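Local coordinates for protein exopolygalacturonate lyase (Vibrio vulnificus, PDB 5A29) that probably cleaves pectate by metal-assisted beta-elimination, as a member of polysaccharide lyase family 2, and binds a manganese ion, at residues A[286-298]-A[302-314]. Numbering follows the deposited sequence.
Sequences TSPKKREWPPQSD and NSKYGDRAARQFG. With SRT (S,R meso-tartaric acid), chain Q.
A long surface loop after the short strand 287-288 wraps around two overlapping type I turns, Asn302 to Tyr305 and Ser303 to Gly306, and the start of helix 308-317. At the centre Lys304 O takes two backbone donors, Arg291 N at 2.8 Å and Glu292 N at 2.9 Å, which reach it from opposite faces of its carbonyl plane. The extended Lys304 side chain crosses that of Glu292 at an angle, and its NZ forms a salt bridge to Glu292 OE1 (3.0 Å) from above the carboxylate plane. Tyr305 lies flat between neighbours: Pro295 CA sits over the ring centre in a CH-pi contact, 3.6 Å from the centroid and 10° off the normal, while Lys304 CG covers the opposite face. Trp293, which follows Glu292 and precedes a cis peptide bond to Pro294, presents its ring edge to Tyr305 O, with Pro295 CD over one face and Lys290 CE over the other. Further along, Pro295 CG rests 3.4 Å above the Arg311 guanidinium plane. That group also bonds Asp300 O and bridges to Asp298 OD1 through a water.

At the helix start, Asp307 turns its carboxylate back with CG anti to the backbone N (chi1 -176°), and the two oxygens divide the work. OD1 caps Ala310 N at 2.9 Å and, weakly, Ala309 N, whereas OD2 takes Ser287 OG at 2.7 Å as well as Glu323 N. On the ligand side, Ser303 N donates to tartrate O11 and Arg308 NH2 to tartrate O3 (2.8 Å), with Glu323 salt-bridged to Arg308 NE. The N-cap thus ties the strand to the helix that carries Arg308, and the helix N-terminus probably stabilises the negative charge of the buried Asp307.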
loop_
_atom_site.group_PDB
_atom_site.type_symbol
_atom_site.label_atom_id
_atom_site.label_comp_id
_atom_site.label_asym_id
_atom_site.label_seq_id
_atom_site.Cartn_x
_atom_site.Cartn_y
_atom_site.Cartn_z
ATOM N N THR A 286 5.346 19.086 -6.339
ATOM C CA THR A 286 6.386 19.794 -7.143
ATOM C C THR A 286 6.527 19.079 -8.490
ATOM O O THR A 286 6.170 17.907 -8.573
ATOM C CB THR A 286 7.752 19.805 -6.461
ATOM O OG1 THR A 286 8.201 18.477 -6.162
ATOM C CG2 THR A 286 7.751 20.658 -5.159
ATOM N N SER A 287 7.061 19.762 -9.520
ATOM C CA SER A 287 7.435 19.149 -10.802
ATOM C C SER A 287 8.928 19.200 -10.953
ATOM O O SER A 287 9.626 20.032 -10.319
ATOM C CB SER A 287 6.902 19.958 -12.020
ATOM O OG SER A 287 5.493 19.883 -12.151
ATOM N N PRO A 288 9.444 18.313 -11.797
ATOM C CA PRO A 288 10.851 18.287 -12.120
ATOM C C PRO A 288 11.209 19.430 -13.059
ATOM O O PRO A 288 10.508 19.706 -14.048
ATOM C CB PRO A 288 11.016 16.974 -12.874
ATOM C CG PRO A 288 9.708 16.674 -13.459
ATOM C CD PRO A 288 8.654 17.301 -12.538
ATOM N N LYS A 289 12.302 20.096 -12.724
ATOM C CA LYS A 289 12.870 21.093 -13.644
ATOM C C LYS A 289 13.380 20.441 -14.933
ATOM O O LYS A 289 13.982 19.358 -14.902
ATOM C CB LYS A 289 14.100 21.682 -12.942
ATOM C CG LYS A 289 14.506 23.047 -13.440
ATOM C CD LYS A 289 15.622 23.611 -12.554
ATOM C CE LYS A 289 16.428 24.695 -13.287
ATOM N NZ LYS A 289 15.541 25.804 -13.755
ATOM N N LYS A 290 13.302 21.189 -16.035
ATOM C CA LYS A 290 14.022 20.800 -17.294
ATOM C C LYS A 290 15.490 21.175 -17.167
ATOM O O LYS A 290 15.871 22.367 -17.264
ATOM C CB LYS A 290 13.320 21.562 -18.451
ATOM C CG LYS A 290 13.910 21.345 -19.847
ATOM C CD LYS A 290 13.312 22.461 -20.735
ATOM C CE LYS A 290 13.664 22.295 -22.218
ATOM N NZ LYS A 290 13.007 23.463 -22.973
ATOM N N ARG A 291 16.316 20.190 -16.880
ATOM C CA ARG A 291 17.638 20.429 -16.353
ATOM C C ARG A 291 18.626 19.993 -17.429
ATOM O O ARG A 291 19.773 20.462 -17.435
ATOM C CB ARG A 291 17.736 19.465 -15.161
ATOM C CG ARG A 291 18.732 19.666 -14.109
ATOM C CD ARG A 291 18.547 18.470 -13.173
ATOM N NE ARG A 291 17.343 18.695 -12.379
ATOM C CZ ARG A 291 17.288 19.582 -11.387
ATOM N NH1 ARG A 291 18.380 20.296 -11.090
ATOM N NH2 ARG A 291 16.161 19.784 -10.704
ATOM N N GLU A 292 18.250 19.055 -18.298
ATOM C CA GLU A 292 19.146 18.589 -19.403
ATOM C C GLU A 292 18.348 18.524 -20.687
ATOM O O GLU A 292 17.123 18.516 -20.666
ATOM C CB GLU A 292 19.772 17.176 -19.177
ATOM C CG GLU A 292 20.693 17.112 -17.962
ATOM C CD GLU A 292 21.494 15.817 -17.802
ATOM O OE1 GLU A 292 21.500 14.965 -18.707
ATOM O OE2 GLU A 292 22.169 15.662 -16.746
ATOM N N TRP A 293 19.047 18.436 -21.813
ATOM C CA TRP A 293 18.388 18.421 -23.113
ATOM C C TRP A 293 19.401 17.900 -24.124
ATOM O O TRP A 293 20.565 18.196 -23.951
ATOM C CB TRP A 293 17.935 19.835 -23.526
ATOM C CG TRP A 293 16.830 19.776 -24.515
ATOM C CD1 TRP A 293 16.905 20.000 -25.854
ATOM C CD2 TRP A 293 15.461 19.387 -24.243
ATOM N NE1 TRP A 293 15.652 19.801 -26.433
ATOM C CE2 TRP A 293 14.765 19.399 -25.472
ATOM C CE3 TRP A 293 14.780 18.986 -23.071
ATOM C CZ2 TRP A 293 13.373 19.066 -25.576
ATOM C CZ3 TRP A 293 13.398 18.654 -23.163
ATOM C CH2 TRP A 293 12.707 18.710 -24.434
ATOM N N PRO A 294 19.014 17.133 -25.165
ATOM C CA PRO A 294 17.650 16.759 -25.478
ATOM C C PRO A 294 17.385 15.319 -24.992
ATOM O O PRO A 294 18.301 14.565 -24.754
ATOM C CB PRO A 294 17.631 16.726 -27.038
ATOM C CG PRO A 294 18.987 16.235 -27.374
ATOM C CD PRO A 294 19.932 16.796 -26.278
ATOM N N PRO A 295 16.110 14.938 -24.898
ATOM C CA PRO A 295 15.827 13.515 -24.624
ATOM C C PRO A 295 16.132 12.740 -25.905
ATOM O O PRO A 295 16.006 13.295 -26.995
ATOM C CB PRO A 295 14.304 13.469 -24.399
ATOM C CG PRO A 295 13.814 14.909 -24.407
ATOM C CD PRO A 295 14.909 15.785 -24.992
ATOM N N GLN A 296 16.364 11.460 -25.793
ATOM C CA GLN A 296 16.565 10.654 -27.002
ATOM C C GLN A 296 15.321 10.556 -27.917
ATOM O O GLN A 296 15.447 10.611 -29.135
ATOM C CB GLN A 296 17.128 9.300 -26.611
ATOM C CG GLN A 296 17.754 8.565 -27.757
ATOM C CD GLN A 296 17.930 7.115 -27.402
ATOM O OE1 GLN A 296 18.759 6.763 -26.548
ATOM N NE2 GLN A 296 17.103 6.260 -28.002
ATOM N N SER A 297 14.109 10.548 -27.353
ATOM C CA SER A 297 12.886 10.585 -28.126
ATOM C C SER A 297 11.763 10.862 -27.103
ATOM O O SER A 297 12.061 10.942 -25.901
ATOM C CB SER A 297 12.602 9.167 -28.749
ATOM O OG SER A 297 12.309 8.248 -27.687
ATOM N N ASP A 298 10.509 10.862 -27.559
ATOM C CA ASP A 298 9.342 10.970 -26.654
ATOM C C ASP A 298 9.282 9.828 -25.577
ATOM O O ASP A 298 8.695 9.983 -24.483
ATOM C CB ASP A 298 8.079 10.959 -27.434
ATOM C CG ASP A 298 7.838 12.223 -28.212
ATOM O OD1 ASP A 298 8.526 13.258 -27.985
ATOM O OD2 ASP A 298 6.913 12.180 -29.067
ATOM N N ASN A 302 13.034 10.210 -18.597
ATOM C CA ASN A 302 13.809 10.639 -17.419
ATOM C C ASN A 302 13.330 12.042 -16.968
ATOM O O ASN A 302 13.098 12.913 -17.792
ATOM C CB ASN A 302 15.276 10.647 -17.794
ATOM C CG ASN A 302 16.200 10.791 -16.606
ATOM O OD1 ASN A 302 16.053 11.665 -15.743
ATOM N ND2 ASN A 302 17.227 9.980 -16.611
ATOM N N SER A 303 13.108 12.236 -15.662
ATOM C CA SER A 303 12.510 13.504 -15.190
ATOM C C SER A 303 13.513 14.717 -15.374
ATOM O O SER A 303 13.116 15.866 -15.287
ATOM C CB SER A 303 12.154 13.435 -13.682
ATOM O OG SER A 303 13.331 13.150 -12.942
ATOM N N LYS A 304 14.758 14.444 -15.672
ATOM C CA LYS A 304 15.746 15.543 -15.868
ATOM C C LYS A 304 15.451 16.353 -17.126
ATOM O O LYS A 304 15.983 17.481 -17.271
ATOM C CB LYS A 304 17.192 15.000 -15.897
ATOM C CG LYS A 304 17.457 14.169 -17.142
ATOM C CD LYS A 304 18.861 13.565 -17.126
ATOM C CE LYS A 304 19.064 12.659 -18.323
ATOM N NZ LYS A 304 20.487 12.165 -18.280
ATOM N N TYR A 305 14.553 15.836 -17.987
ATOM C CA TYR A 305 14.144 16.541 -19.205
ATOM C C TYR A 305 12.923 17.357 -18.942
ATOM O O TYR A 305 12.335 17.996 -19.831
ATOM C CB TYR A 305 13.933 15.559 -20.404
ATOM C CG TYR A 305 15.161 14.790 -20.758
ATOM C CD1 TYR A 305 16.344 15.460 -21.124
ATOM C CD2 TYR A 305 15.179 13.373 -20.738
ATOM C CE1 TYR A 305 17.494 14.763 -21.412
ATOM C CE2 TYR A 305 16.351 12.681 -20.990
ATOM C CZ TYR A 305 17.495 13.379 -21.349
ATOM O OH TYR A 305 18.692 12.727 -21.601
ATOM N N GLY A 306 12.473 17.340 -17.696
ATOM C CA GLY A 306 11.307 18.218 -17.397
ATOM C C GLY A 306 10.032 17.427 -17.075
ATOM O O GLY A 306 9.985 16.190 -17.239
ATOM N N ASP A 307 8.983 18.151 -16.762
ATOM C CA ASP A 307 7.739 17.522 -16.324
ATOM C C ASP A 307 7.180 16.653 -17.464
ATOM O O ASP A 307 7.045 17.114 -18.611
ATOM C CB ASP A 307 6.732 18.625 -15.989
ATOM C CG ASP A 307 5.427 18.061 -15.418
ATOM O OD1 ASP A 307 4.650 17.532 -16.204
ATOM O OD2 ASP A 307 5.250 18.141 -14.169
ATOM N N ARG A 308 6.899 15.396 -17.142
ATOM C CA ARG A 308 6.490 14.368 -18.160
ATOM C C ARG A 308 5.086 14.547 -18.653
ATOM O O ARG A 308 4.770 14.218 -19.815
ATOM C CB ARG A 308 6.646 12.984 -17.544
ATOM C CG ARG A 308 8.078 12.444 -17.654
ATOM C CD ARG A 308 9.100 12.933 -16.616
ATOM N NE ARG A 308 8.665 12.659 -15.221
ATOM C CZ ARG A 308 9.064 11.620 -14.483
ATOM N NH1 ARG A 308 9.853 10.665 -14.980
ATOM N NH2 ARG A 308 8.653 11.510 -13.215
ATOM N N ALA A 309 4.206 15.091 -17.799
ATOM C CA ALA A 309 2.871 15.333 -18.252
ATOM C C ALA A 309 2.893 16.508 -19.239
ATOM O O ALA A 309 2.113 16.542 -20.214
ATOM C CB ALA A 309 1.907 15.651 -17.065
ATOM N N ALA A 310 3.696 17.535 -18.943
ATOM C CA ALA A 310 3.716 18.744 -19.822
ATOM C C ALA A 310 4.237 18.278 -21.194
ATOM O O ALA A 310 3.707 18.686 -22.205
ATOM C CB ALA A 310 4.684 19.815 -19.237
ATOM N N ARG A 311 5.221 17.380 -21.207
ATOM C CA ARG A 311 5.701 16.804 -22.466
ATOM C C ARG A 311 4.650 16.056 -23.241
ATOM O O ARG A 311 4.430 16.323 -24.430
ATOM C CB ARG A 311 6.908 15.930 -22.272
ATOM C CG ARG A 311 8.188 16.731 -21.932
ATOM C CD ARG A 311 9.371 15.823 -21.605
ATOM N NE ARG A 311 9.793 15.037 -22.783
ATOM C CZ ARG A 311 10.509 13.909 -22.741
ATOM N NH1 ARG A 311 10.994 13.387 -21.586
ATOM N NH2 ARG A 311 10.818 13.308 -23.879
ATOM N N GLN A 312 3.950 15.135 -22.573
ATOM C CA GLN A 312 2.973 14.283 -23.316
ATOM C C GLN A 312 1.635 14.898 -23.593
ATOM O O GLN A 312 1.058 14.628 -24.649
ATOM C CB GLN A 312 2.806 12.926 -22.572
ATOM C CG GLN A 312 1.911 11.893 -23.365
ATOM C CD GLN A 312 2.173 10.522 -22.815
ATOM O OE1 GLN A 312 2.615 10.414 -21.687
ATOM N NE2 GLN A 312 2.021 9.470 -23.631
ATOM N N PHE A 313 1.114 15.736 -22.664
ATOM C CA PHE A 313 -0.216 16.312 -22.750
ATOM C C PHE A 313 -0.270 17.838 -22.942
ATOM O O PHE A 313 -1.324 18.362 -23.305
ATOM C CB PHE A 313 -1.013 15.983 -21.464
ATOM C CG PHE A 313 -1.225 14.477 -21.250
ATOM C CD1 PHE A 313 -2.188 13.800 -22.007
ATOM C CD2 PHE A 313 -0.485 13.786 -20.307
ATOM C CE1 PHE A 313 -2.443 12.430 -21.785
ATOM C CE2 PHE A 313 -0.709 12.408 -20.104
ATOM C CZ PHE A 313 -1.673 11.750 -20.862
ATOM N N GLY A 314 0.821 18.508 -22.567
ATOM C CA GLY A 314 0.877 20.009 -22.559
ATOM C C GLY A 314 0.438 20.686 -23.854
ATOM O O GLY A 314 -0.339 21.631 -23.809
HETATM O O1 SRT Q . 13.078 10.964 -11.941
HETATM O O11 SRT Q . 13.060 9.909 -13.921
HETATM C C1 SRT Q . 12.743 10.021 -12.725
HETATM C C2 SRT Q . 11.894 8.845 -12.305
HETATM O O2 SRT Q . 12.621 7.627 -12.347
HETATM C C3 SRT Q . 10.891 8.971 -11.200
HETATM O O3 SRT Q . 9.866 9.155 -12.165
HETATM C C4 SRT Q . 10.630 7.607 -10.513
HETATM O O4 SRT Q . 9.646 6.951 -10.944
HETATM O O41 SRT Q . 11.425 7.214 -9.589
HETATM O O HOH W 1 9.468 21.129 -16.129
HETATM O O HOH W 2 20.929 14.571 -22.605
HETATM O O HOH W 3 10.511 14.299 -26.579
HETATM O O HOH W 4 6.841 14.933 -26.393
#